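Local coordinates for protein N-acetylmuramoyl-l-alanine amidase (Bartonella henselae, PDB 3NE8) that probably cleaves, as a zinc-dependent amidase, the bond between N-acetylmuramoyl groups and L-alanine in peptidoglycan, remodelling the cell wall during bacterial division, at residues T32-A36 against R209-A213; I59-L63 against D119-P125; A75-S80 against V184-I189; H89-G93 against S195-D199. All blocks are in the same frame, centred on the assembly; numbering follows the deposited sequence.

Overall arrangement
Contact 3 is the core of the set: two neighbouring parallel strands of the central sheet, joined by main-chain hydrogen bonds and flanked by apolar side chains. Contact 1 is also buried but lies one layer out, where helices 28-45 and 206-227 meet chiefly through the Phe35 ring, with a water bridging Arg209 and Ala34; it touches contact 3 where Met212 packs on Ile189. Contacts 2 and 4 lie nearer the surface and join a loop to a short 3-10 turn or a helix start, and in both an arginine-aspartate salt bridge does much of the work. Contact 2 is the more exposed, whereas contact 4 buries its asparagine and aspartate. Their centres lie about 27 Å apart.

Contact 1 (T32-A36 against R209-A213); sequences TLAFA and RKQMA
Phe35 reaches across from helix 28-45 and lays the end of its ring against the first turn of the 209-213 segment. Phe35 CE1 lies 3.4 Å from Arg209 O, and Phe35 CZ lies 3.8 Å from Ala213 N, so the ring meets the two backbone atoms that are hydrogen-bonded to each other within that turn. Met212, present as selenomethionine, has its CG at the ring edge, 4.0 Å from Phe35 CZ, while its selenium, carried on an extended chain, makes an oblique Met-aromatic contact at 5.3 Å from the ring centroid. With CG opposite the backbone N (chi1 -171°), Phe35 can span the gap between the axes of the two short helical segments, which are still 10.4 Å apart at closest approach and cross at -54°.

Arg209 runs past Phe35 in the opposite direction. Its CB lies beside CD1 of the ring, and a bend at chi3 (-49°) carries the guanidinium toward Ala34, whose CB is 3.9 Å from Arg209 NH2. A water in the guanidinium plane accepts from Arg209 NE at 2.7 Å and donates weakly to Ala34 O, bridging the helices where direct bonds are absent. Arg209 NH1 is fixed separately, by Leu203 O.

Further out, Ile191 touches both Phe35 and Met212. Ala213 packs on Leu39 and Glu42, extending the interface along helix 28-45; Phe35 also touches Ile81 of strand 77-82.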
loop_
_atom_site.group_PDB
_atom_site.type_symbol
_atom_site.label_atom_id
_atom_site.label_comp_id
_atom_site.label_asym_id
_atom_site.label_seq_id
_atom_site.Cartn_x
_atom_site.Cartn_y
_atom_site.Cartn_z
ATOM N N THR A 32 7.824 -1.389 -27.128
ATOM C CA THR A 32 7.259 -0.628 -26.019
ATOM C C THR A 32 5.986 0.125 -26.445
ATOM O O THR A 32 5.040 0.216 -25.664
ATOM C CB THR A 32 8.264 0.366 -25.427
ATOM O OG1 THR A 32 8.609 1.331 -26.435
ATOM C CG2 THR A 32 9.515 -0.350 -24.902
ATOM N N LEU A 33 5.968 0.671 -27.668
ATOM C CA LEU A 33 4.777 1.345 -28.184
ATOM C C LEU A 33 3.636 0.341 -28.333
ATOM O O LEU A 33 2.500 0.628 -27.943
ATOM C CB LEU A 33 5.083 2.060 -29.503
ATOM C CG LEU A 33 3.939 2.844 -30.151
ATOM C CD1 LEU A 33 3.419 3.932 -29.222
ATOM C CD2 LEU A 33 4.397 3.449 -31.467
ATOM N N ALA A 34 3.935 -0.842 -28.874
ATOM C CA ALA A 34 2.900 -1.860 -29.050
ATOM C C ALA A 34 2.354 -2.288 -27.692
ATOM O O ALA A 34 1.154 -2.507 -27.515
ATOM C CB ALA A 34 3.450 -3.067 -29.814
ATOM N N PHE A 35 3.245 -2.462 -26.725
ATOM C CA PHE A 35 2.807 -2.856 -25.392
ATOM C C PHE A 35 1.954 -1.762 -24.749
ATOM O O PHE A 35 0.924 -2.049 -24.130
ATOM C CB PHE A 35 3.989 -3.214 -24.493
ATOM C CG PHE A 35 3.559 -3.831 -23.193
ATOM C CD1 PHE A 35 3.362 -5.200 -23.103
ATOM C CD2 PHE A 35 3.280 -3.038 -22.093
ATOM C CE1 PHE A 35 2.935 -5.777 -21.917
ATOM C CE2 PHE A 35 2.844 -3.614 -20.901
ATOM C CZ PHE A 35 2.675 -4.984 -20.824
ATOM N N ALA A 36 2.391 -0.513 -24.863
ATOM C CA ALA A 36 1.629 0.603 -24.313
ATOM C C ALA A 36 0.232 0.650 -24.916
ATOM O O ALA A 36 -0.746 0.895 -24.199
ATOM C CB ALA A 36 2.356 1.923 -24.541
ATOM N N ARG A 209 1.977 -10.615 -24.845
ATOM C CA ARG A 209 1.997 -9.212 -24.439
ATOM C C ARG A 209 0.635 -8.766 -23.898
ATOM O O ARG A 209 0.557 -8.053 -22.891
ATOM C CB ARG A 209 2.453 -8.288 -25.578
ATOM C CG ARG A 209 3.914 -8.450 -25.973
ATOM C CD ARG A 209 4.450 -7.271 -26.806
ATOM N NE ARG A 209 3.574 -6.905 -27.927
ATOM C CZ ARG A 209 3.721 -7.325 -29.184
ATOM N NH1 ARG A 209 4.721 -8.138 -29.527
ATOM N NH2 ARG A 209 2.855 -6.942 -30.109
ATOM N N LYS A 210 -0.435 -9.187 -24.561
ATOM C CA LYS A 210 -1.787 -8.870 -24.118
ATOM C C LYS A 210 -2.068 -9.445 -22.727
ATOM O O LYS A 210 -2.670 -8.782 -21.884
ATOM C CB LYS A 210 -2.813 -9.400 -25.127
ATOM C CG LYS A 210 -4.255 -9.076 -24.777
ATOM C CD LYS A 210 -5.203 -9.631 -25.825
ATOM C CE LYS A 210 -6.633 -9.184 -25.573
ATOM N NZ LYS A 210 -7.523 -9.548 -26.712
ATOM N N GLN A 211 -1.629 -10.673 -22.483
ATOM C CA GLN A 211 -1.837 -11.291 -21.176
ATOM C C GLN A 211 -1.107 -10.522 -20.078
ATOM O O GLN A 211 -1.641 -10.322 -18.982
ATOM C CB GLN A 211 -1.408 -12.755 -21.207
ATOM C CG GLN A 211 -2.344 -13.601 -22.071
ATOM C CD GLN A 211 -1.807 -14.985 -22.370
ATOM O OE1 GLN A 211 -0.741 -15.371 -21.895
ATOM N NE2 GLN A 211 -2.551 -15.744 -23.168
HETATM N N MSE A 212 0.104 -10.062 -20.363
HETATM C CA MSE A 212 0.824 -9.274 -19.378
HETATM C C MSE A 212 0.153 -7.926 -19.169
HETATM O O MSE A 212 0.034 -7.456 -18.033
HETATM C CB MSE A 212 2.297 -9.098 -19.754
HETATM C CG MSE A 212 3.072 -8.320 -18.711
HETATM SE SE MSE A 212 4.997 -8.330 -19.025
HETATM C CE MSE A 212 5.535 -7.093 -17.634
ATOM N N ALA A 213 -0.270 -7.293 -20.260
ATOM C CA ALA A 213 -0.975 -6.026 -20.155
ATOM C C ALA A 213 -2.251 -6.170 -19.327
ATOM O O ALA A 213 -2.582 -5.289 -18.535
ATOM C CB ALA A 213 -1.279 -5.476 -21.551
HETATM O O HOH W 1 1.332 -5.441 -27.366
#

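Contact 2 (I59-L63 against D119-P125); sequences IFLRL and DLLDGLP
Arg62, Asp119 and Phe60 account for most of the buried surface, in a contact between a loop and a 3-10 turn with the loop that follows it; Arg62 is the N-cap of helix 63-72 and Asp122 forms an Asx turn. The Arg62 guanidinium grips Asp122 side-on: NE bonds OD2 at 2.9 Å and NH2 bonds OD1 at 2.8 Å, the latter nearly straight (172°) and on the syn lone pair. The two planes are nearly coplanar in this salt bridge. At the guanidinium's far end Arg62 NH1 donates to Pro125 O at 2.9 Å, while NH2 adds weak bonds to Pro125 O and Leu124 O.

Asp119 covers one face of the guanidinium, with CB 4.0 Å above its centre and the carboxylate plane only 8° from parallel. Asp119 OD1 accepts from Leu63 N at 2.9 Å on its syn lone pair; a water donates to this oxygen and to Leu61 O.

The Phe60 ring rests on the 3-10 turn, crossing Asp122 at about a right angle with Phe60 CE2 3.5 Å from Asp122 OD2. Asp119 O lies near the ring plane at the edge, 3.6 Å from Phe60 CZ. Asp122 OD1 has a second donor besides Arg62: Leu124 N, 2.8 Å away and 41° out of the carboxylate plane.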
loop_
_atom_site.group_PDB
_atom_site.type_symbol
_atom_site.label_atom_id
_atom_site.label_comp_id
_atom_site.label_asym_id
_atom_site.label_seq_id
_atom_site.Cartn_x
_atom_site.Cartn_y
_atom_site.Cartn_z
ATOM N N ILE A 59 8.340 8.922 -32.343
ATOM C CA ILE A 59 9.068 10.166 -32.149
ATOM C C ILE A 59 9.998 10.023 -30.953
ATOM O O ILE A 59 9.761 9.211 -30.052
ATOM C CB ILE A 59 8.125 11.364 -31.891
ATOM C CG1 ILE A 59 7.180 11.072 -30.721
ATOM C CG2 ILE A 59 7.348 11.724 -33.148
ATOM C CD1 ILE A 59 6.426 12.287 -30.208
ATOM N N PHE A 60 11.049 10.833 -30.948
ATOM C CA PHE A 60 12.010 10.894 -29.855
ATOM C C PHE A 60 11.534 11.905 -28.809
ATOM O O PHE A 60 11.116 13.008 -29.160
ATOM C CB PHE A 60 13.380 11.311 -30.410
ATOM C CG PHE A 60 14.459 11.474 -29.361
ATOM C CD1 PHE A 60 15.259 10.394 -28.999
ATOM C CD2 PHE A 60 14.678 12.696 -28.738
ATOM C CE1 PHE A 60 16.257 10.532 -28.040
ATOM C CE2 PHE A 60 15.670 12.833 -27.772
ATOM C CZ PHE A 60 16.460 11.759 -27.431
ATOM N N LEU A 61 11.604 11.531 -27.533
ATOM C CA LEU A 61 11.301 12.441 -26.429
ATOM C C LEU A 61 12.371 12.336 -25.367
ATOM O O LEU A 61 12.734 11.241 -24.941
ATOM C CB LEU A 61 9.963 12.086 -25.777
ATOM C CG LEU A 61 8.677 12.290 -26.572
ATOM C CD1 LEU A 61 7.491 11.730 -25.778
ATOM C CD2 LEU A 61 8.473 13.753 -26.893
ATOM N N ARG A 62 12.873 13.482 -24.928
ATOM C CA ARG A 62 13.744 13.507 -23.764
ATOM C C ARG A 62 12.994 13.009 -22.530
ATOM O O ARG A 62 11.771 13.151 -22.422
ATOM C CB ARG A 62 14.279 14.915 -23.535
ATOM C CG ARG A 62 15.264 15.344 -24.620
ATOM C CD ARG A 62 16.450 16.037 -24.047
ATOM N NE ARG A 62 17.632 15.960 -24.902
ATOM C CZ ARG A 62 18.832 16.313 -24.470
ATOM N NH1 ARG A 62 18.968 16.739 -23.219
ATOM N NH2 ARG A 62 19.889 16.236 -25.260
ATOM N N LEU A 63 13.731 12.438 -21.590
ATOM C CA LEU A 63 13.114 11.892 -20.385
ATOM C C LEU A 63 12.334 12.962 -19.610
ATOM O O LEU A 63 11.223 12.697 -19.122
ATOM C CB LEU A 63 14.165 11.211 -19.509
ATOM C CG LEU A 63 14.912 10.057 -20.197
ATOM C CD1 LEU A 63 15.834 9.365 -19.202
ATOM C CD2 LEU A 63 13.955 9.055 -20.832
ATOM N N ASP A 119 19.046 10.335 -23.689
ATOM C CA ASP A 119 18.748 11.725 -24.033
ATOM C C ASP A 119 19.765 12.270 -25.028
ATOM O O ASP A 119 19.434 13.097 -25.880
ATOM C CB ASP A 119 18.811 12.627 -22.801
ATOM C CG ASP A 119 17.544 12.610 -21.970
ATOM O OD1 ASP A 119 16.492 12.124 -22.430
ATOM O OD2 ASP A 119 17.616 13.137 -20.842
ATOM N N LEU A 120 21.012 11.828 -24.896
ATOM C CA LEU A 120 22.104 12.382 -25.690
ATOM C C LEU A 120 22.045 11.961 -27.149
ATOM O O LEU A 120 22.789 12.496 -27.965
ATOM C CB LEU A 120 23.455 11.980 -25.100
ATOM C CG LEU A 120 23.718 12.427 -23.661
ATOM C CD1 LEU A 120 25.098 11.975 -23.183
ATOM C CD2 LEU A 120 23.574 13.934 -23.516
ATOM N N LEU A 121 21.150 11.035 -27.486
ATOM C CA LEU A 121 21.071 10.547 -28.861
ATOM C C LEU A 121 20.553 11.585 -29.856
ATOM O O LEU A 121 20.677 11.393 -31.068
ATOM C CB LEU A 121 20.234 9.269 -28.940
ATOM C CG LEU A 121 20.847 8.070 -28.213
ATOM C CD1 LEU A 121 19.834 6.929 -28.115
ATOM C CD2 LEU A 121 22.137 7.607 -28.878
ATOM N N ASP A 122 19.980 12.683 -29.363
ATOM C CA ASP A 122 19.607 13.776 -30.264
ATOM C C ASP A 122 20.807 14.679 -30.561
ATOM O O ASP A 122 20.717 15.622 -31.354
ATOM C CB ASP A 122 18.418 14.589 -29.730
ATOM C CG ASP A 122 18.681 15.219 -28.373
ATOM O OD1 ASP A 122 19.853 15.289 -27.945
ATOM O OD2 ASP A 122 17.686 15.651 -27.740
ATOM N N GLY A 123 21.948 14.374 -29.957
ATOM C CA GLY A 123 23.161 15.145 -30.165
ATOM C C GLY A 123 23.143 16.516 -29.516
ATOM O O GLY A 123 24.016 17.337 -29.787
ATOM N N LEU A 124 22.169 16.767 -28.646
ATOM C CA LEU A 124 22.129 18.020 -27.897
ATOM C C LEU A 124 22.693 17.794 -26.493
ATOM O O LEU A 124 22.807 16.655 -26.047
ATOM C CB LEU A 124 20.703 18.559 -27.829
ATOM C CG LEU A 124 19.947 18.691 -29.156
ATOM C CD1 LEU A 124 18.603 19.379 -28.935
ATOM C CD2 LEU A 124 20.760 19.430 -30.204
ATOM N N PRO A 125 23.076 18.877 -25.803
ATOM C CA PRO A 125 23.679 18.735 -24.472
ATOM C C PRO A 125 22.753 18.099 -23.432
ATOM O O PRO A 125 21.532 18.106 -23.574
ATOM C CB PRO A 125 24.015 20.181 -24.086
ATOM C CG PRO A 125 24.130 20.901 -25.392
ATOM C CD PRO A 125 23.084 20.273 -26.265
HETATM O O HOH W 2 15.314 10.247 -24.259
#

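Contact 3 (A75-S80 against V184-I189); sequences ADLFIS and VPSVLI
The strand segments around Phe78-Ser80 and Ser186-Ile189 run parallel, the axes of these short segments 4.7 Å apart at closest approach and 22° from exact alignment, and four main-chain hydrogen bonds join the two sides. Phe78 N donates to Pro185 O and Phe78 O accepts from Val187 N at 3.0 Å; Ser80 repeats the pattern, with N donating to Val187 O and O accepting from Ile189 N at 2.8 Å. Short CA-H...O contacts such as Ser186 CA to Phe78 O, 3.2 Å, lie between them.

Of the side chains, Ile79 and Val187 project from one face and lie side by side, CG1 to CG2 at 4.2 Å. Ile79 CG2, opposite its backbone N, reaches on to Ile189 CD1 at 3.8 Å. Phe151 of helix 135-161 touches Ile79 and Val187, and Ile220 of helix 206-227 also touches Ile79.

Phe78, Ser80, Ser186 and Leu188 occupy the other face. Ser186 OG lies 3.6 Å from Phe78 CB and beside CD2 of the ring, while its hydroxyl donates back to Val184 O from above the carbonyl plane. Val184 CG1 packs 3.8 Å from Phe78 CB and also meets Ala75 CB, ahead of the paired residues. Ser80 OG is hydrogen-bonded to Asp10 and to His82, a zinc ligand.

These are adjacent central strands of the mixed six-stranded sheet of a zinc-dependent amidase; strand 77-82 itself carries the zinc ligand His82, and Asp84, another ligand, follows just after its end.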
loop_
_atom_site.group_PDB
_atom_site.type_symbol
_atom_site.label_atom_id
_atom_site.label_comp_id
_atom_site.label_asym_id
_atom_site.label_seq_id
_atom_site.Cartn_x
_atom_site.Cartn_y
_atom_site.Cartn_z
ATOM N N ALA A 75 -1.618 13.214 -13.879
ATOM C CA ALA A 75 -1.621 11.764 -13.736
ATOM C C ALA A 75 -1.645 11.338 -12.280
ATOM O O ALA A 75 -0.998 11.954 -11.437
ATOM C CB ALA A 75 -0.398 11.160 -14.413
ATOM N N ASP A 76 -2.388 10.268 -12.003
ATOM C CA ASP A 76 -2.342 9.579 -10.718
ATOM C C ASP A 76 -1.290 8.476 -10.684
ATOM O O ASP A 76 -0.963 7.953 -9.617
ATOM C CB ASP A 76 -3.712 8.976 -10.415
ATOM C CG ASP A 76 -4.794 10.025 -10.308
ATOM O OD1 ASP A 76 -4.621 10.973 -9.506
ATOM O OD2 ASP A 76 -5.818 9.904 -11.019
ATOM N N LEU A 77 -0.769 8.107 -11.848
ATOM C CA LEU A 77 0.198 7.024 -11.979
ATOM C C LEU A 77 0.883 7.179 -13.328
ATOM O O LEU A 77 0.234 7.516 -14.325
ATOM C CB LEU A 77 -0.512 5.664 -11.903
ATOM C CG LEU A 77 0.351 4.412 -12.087
ATOM C CD1 LEU A 77 1.437 4.283 -11.018
ATOM C CD2 LEU A 77 -0.525 3.168 -12.105
ATOM N N PHE A 78 2.184 6.915 -13.353
ATOM C CA PHE A 78 3.028 6.999 -14.537
ATOM C C PHE A 78 3.797 5.689 -14.652
ATOM O O PHE A 78 4.436 5.252 -13.687
ATOM C CB PHE A 78 3.995 8.177 -14.390
ATOM C CG PHE A 78 4.985 8.308 -15.515
ATOM C CD1 PHE A 78 4.597 8.802 -16.752
ATOM C CD2 PHE A 78 6.313 7.938 -15.338
ATOM C CE1 PHE A 78 5.516 8.952 -17.792
ATOM C CE2 PHE A 78 7.231 8.061 -16.372
ATOM C CZ PHE A 78 6.829 8.580 -17.605
ATOM N N ILE A 79 3.726 5.055 -15.822
ATOM C CA ILE A 79 4.397 3.784 -16.066
ATOM C C ILE A 79 5.261 3.902 -17.313
ATOM O O ILE A 79 4.740 4.128 -18.411
ATOM C CB ILE A 79 3.376 2.640 -16.263
ATOM C CG1 ILE A 79 2.431 2.525 -15.056
ATOM C CG2 ILE A 79 4.103 1.331 -16.509
ATOM C CD1 ILE A 79 1.301 1.525 -15.250
ATOM N N SER A 80 6.570 3.761 -17.145
ATOM C CA SER A 80 7.477 3.762 -18.281
ATOM C C SER A 80 7.763 2.321 -18.666
ATOM O O SER A 80 8.127 1.495 -17.815
ATOM C CB SER A 80 8.771 4.493 -17.932
ATOM O OG SER A 80 9.586 4.678 -19.086
ATOM N N VAL A 184 3.933 12.447 -8.925
ATOM C CA VAL A 184 3.217 11.394 -9.638
ATOM C C VAL A 184 3.884 10.056 -9.343
ATOM O O VAL A 184 5.053 9.872 -9.668
ATOM C CB VAL A 184 3.220 11.618 -11.176
ATOM C CG1 VAL A 184 2.437 10.518 -11.865
ATOM C CG2 VAL A 184 2.687 12.995 -11.538
ATOM N N PRO A 185 3.148 9.116 -8.730
ATOM C CA PRO A 185 3.728 7.789 -8.490
ATOM C C PRO A 185 4.205 7.215 -9.816
ATOM O O PRO A 185 3.453 7.284 -10.799
ATOM C CB PRO A 185 2.543 6.990 -7.925
ATOM C CG PRO A 185 1.692 8.040 -7.266
ATOM C CD PRO A 185 1.784 9.237 -8.183
ATOM N N SER A 186 5.419 6.665 -9.854
ATOM C CA SER A 186 6.068 6.286 -11.105
ATOM C C SER A 186 6.815 4.978 -10.960
ATOM O O SER A 186 7.552 4.781 -9.973
ATOM C CB SER A 186 7.074 7.372 -11.529
ATOM O OG SER A 186 6.443 8.623 -11.762
ATOM N N VAL A 187 6.658 4.097 -11.949
ATOM C CA VAL A 187 7.463 2.890 -12.021
ATOM C C VAL A 187 7.958 2.692 -13.444
ATOM O O VAL A 187 7.355 3.196 -14.406
ATOM C CB VAL A 187 6.683 1.620 -11.572
ATOM C CG1 VAL A 187 6.169 1.767 -10.141
ATOM C CG2 VAL A 187 5.540 1.291 -12.534
ATOM N N LEU A 188 9.036 1.931 -13.578
ATOM C CA LEU A 188 9.551 1.513 -14.869
ATOM C C LEU A 188 9.416 0.001 -14.943
ATOM O O LEU A 188 9.929 -0.723 -14.082
ATOM C CB LEU A 188 11.008 1.957 -15.036
ATOM C CG LEU A 188 11.667 1.679 -16.390
ATOM C CD1 LEU A 188 12.737 2.722 -16.675
ATOM C CD2 LEU A 188 12.234 0.276 -16.482
ATOM N N ILE A 189 8.695 -0.487 -15.943
ATOM C CA ILE A 189 8.486 -1.921 -16.088
ATOM C C ILE A 189 9.273 -2.438 -17.268
ATOM O O ILE A 189 9.120 -1.944 -18.389
ATOM C CB ILE A 189 7.007 -2.271 -16.281
ATOM C CG1 ILE A 189 6.203 -1.797 -15.069
ATOM C CG2 ILE A 189 6.834 -3.776 -16.492
ATOM C CD1 ILE A 189 4.720 -2.108 -15.145
#

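Contact 4 (H89-G93 against S195-D199); sequences HSLRG and SNKED
Arg92 extends from its loop across the start of helix 197-203, passing Asn196, Asp199 and Glu198. Its CB touches two side chains, lying 3.5 Å from Asn196 CG and 3.3 Å from Asp199 OD1. A first torsion of 60° places CG between the backbone N and the carbonyl carbon, and CG then passes at the limit of contact with Asp199 OD1 and Asn196 OD1. Arg92 CD lies beside Asn196 OD1 at 3.6 Å, after which the chain bends. Arg92 NE donates to Asp199 OD1 at 3.0 Å, forming a salt bridge; the oxygen is near the guanidinium plane, but NE approaches from 40° above the carboxylate. Arg92 CZ lies directly under Glu198 CB, 3.4 Å away over the centre of one guanidinium face, and NH1 also borders that methylene. NH2 reaches a water by a weak bond, and this water donates to Asp199 OD1 as well.

The other oxygen of Asp199, OD2, accepts from Gly93 N at 2.9 Å, almost straight (170°) and on the syn lone pair, so one carboxylate holds both the side chain of Arg92 and the next backbone N-H. Tyr193 N is a further partner of that OD2.

Asn196 is the N-cap of helix 197-203: OD1 accepts from Asp199 N, on a lone pair in the carbonyl plane, while ND2 donates to His89 O at 3.0 Å. A water donates to Leu91 O and accepts from Ser195 OG, which is also hydrogen-bonded to Ile86 N. The contact thus ties the loop between strands 77-82 and 94-99 to the first turn of helix 197-203, which follows strand 186-190 and precedes helix 206-227.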
loop_
_atom_site.group_PDB
_atom_site.type_symbol
_atom_site.label_atom_id
_atom_site.label_comp_id
_atom_site.label_asym_id
_atom_site.label_seq_id
_atom_site.Cartn_x
_atom_site.Cartn_y
_atom_site.Cartn_z
ATOM N N HIS A 89 23.360 -11.728 -20.140
ATOM C CA HIS A 89 22.388 -12.199 -21.128
ATOM C C HIS A 89 21.491 -13.325 -20.608
ATOM O O HIS A 89 20.454 -13.628 -21.198
ATOM C CB HIS A 89 23.103 -12.665 -22.400
ATOM C CG HIS A 89 23.798 -13.984 -22.255
ATOM N ND1 HIS A 89 25.147 -14.092 -21.994
ATOM C CD2 HIS A 89 23.327 -15.252 -22.328
ATOM C CE1 HIS A 89 25.477 -15.368 -21.912
ATOM N NE2 HIS A 89 24.391 -16.093 -22.109
ATOM N N SER A 90 21.898 -13.956 -19.510
ATOM C CA SER A 90 21.136 -15.071 -18.948
ATOM C C SER A 90 19.968 -14.579 -18.093
ATOM O O SER A 90 19.070 -15.351 -17.744
ATOM C CB SER A 90 22.048 -15.974 -18.112
ATOM O OG SER A 90 22.659 -15.239 -17.067
ATOM N N LEU A 91 20.000 -13.297 -17.750
ATOM C CA LEU A 91 18.951 -12.669 -16.957
ATOM C C LEU A 91 17.701 -12.439 -17.798
ATOM O O LEU A 91 17.764 -11.926 -18.921
ATOM C CB LEU A 91 19.445 -11.342 -16.378
ATOM C CG LEU A 91 20.246 -11.387 -15.073
ATOM C CD1 LEU A 91 21.213 -10.224 -14.979
ATOM C CD2 LEU A 91 19.305 -11.375 -13.892
ATOM N N ARG A 92 16.554 -12.825 -17.258
ATOM C CA ARG A 92 15.311 -12.676 -17.995
ATOM C C ARG A 92 14.142 -12.579 -17.038
ATOM O O ARG A 92 14.251 -12.935 -15.854
ATOM C CB ARG A 92 15.105 -13.853 -18.947
ATOM C CG ARG A 92 15.030 -15.196 -18.252
ATOM C CD ARG A 92 14.694 -16.306 -19.232
ATOM N NE ARG A 92 13.364 -16.125 -19.805
ATOM C CZ ARG A 92 12.585 -17.120 -20.218
ATOM N NH1 ARG A 92 13.001 -18.377 -20.124
ATOM N NH2 ARG A 92 11.388 -16.856 -20.723
ATOM N N GLY A 93 13.022 -12.085 -17.550
ATOM C CA GLY A 93 11.796 -12.013 -16.780
ATOM C C GLY A 93 11.337 -10.595 -16.510
ATOM O O GLY A 93 12.130 -9.650 -16.485
ATOM N N SER A 195 18.086 -8.693 -24.454
ATOM C CA SER A 195 19.391 -9.349 -24.402
ATOM C C SER A 195 19.267 -10.854 -24.191
ATOM O O SER A 195 20.241 -11.586 -24.354
ATOM C CB SER A 195 20.267 -8.731 -23.307
ATOM O OG SER A 195 19.504 -8.425 -22.148
ATOM N N ASN A 196 18.078 -11.312 -23.814
ATOM C CA ASN A 196 17.832 -12.732 -23.589
ATOM C C ASN A 196 16.946 -13.312 -24.684
ATOM O O ASN A 196 15.891 -12.760 -24.996
ATOM C CB ASN A 196 17.174 -12.941 -22.225
ATOM C CG ASN A 196 16.871 -14.390 -21.954
ATOM O OD1 ASN A 196 15.807 -14.894 -22.316
ATOM N ND2 ASN A 196 17.823 -15.086 -21.334
ATOM N N LYS A 197 17.380 -14.426 -25.267
ATOM C CA LYS A 197 16.717 -14.986 -26.442
ATOM C C LYS A 197 15.317 -15.493 -26.155
ATOM O O LYS A 197 14.440 -15.412 -27.017
ATOM C CB LYS A 197 17.552 -16.125 -27.023
ATOM C CG LYS A 197 18.922 -15.689 -27.462
ATOM C CD LYS A 197 18.849 -14.972 -28.792
ATOM C CE LYS A 197 20.184 -14.359 -29.161
ATOM N NZ LYS A 197 20.466 -13.166 -28.314
ATOM N N GLU A 198 15.110 -16.034 -24.960
ATOM C CA GLU A 198 13.797 -16.524 -24.577
ATOM C C GLU A 198 12.829 -15.365 -24.354
ATOM O O GLU A 198 11.675 -15.416 -24.789
ATOM C CB GLU A 198 13.886 -17.417 -23.338
ATOM C CG GLU A 198 14.626 -18.722 -23.584
ATOM C CD GLU A 198 13.987 -19.548 -24.682
ATOM O OE1 GLU A 198 12.739 -19.590 -24.759
ATOM O OE2 GLU A 198 14.737 -20.163 -25.467
ATOM N N ASP A 199 13.286 -14.313 -23.679
ATOM C CA ASP A 199 12.445 -13.128 -23.531
ATOM C C ASP A 199 12.089 -12.533 -24.892
ATOM O O ASP A 199 10.964 -12.077 -25.090
ATOM C CB ASP A 199 13.105 -12.067 -22.642
ATOM C CG ASP A 199 12.879 -12.318 -21.159
ATOM O OD1 ASP A 199 12.405 -13.419 -20.790
ATOM O OD2 ASP A 199 13.186 -11.418 -20.355
HETATM O O HOH W 3 19.531 -10.375 -20.368
HETATM O O HOH W 4 10.624 -14.537 -19.014
#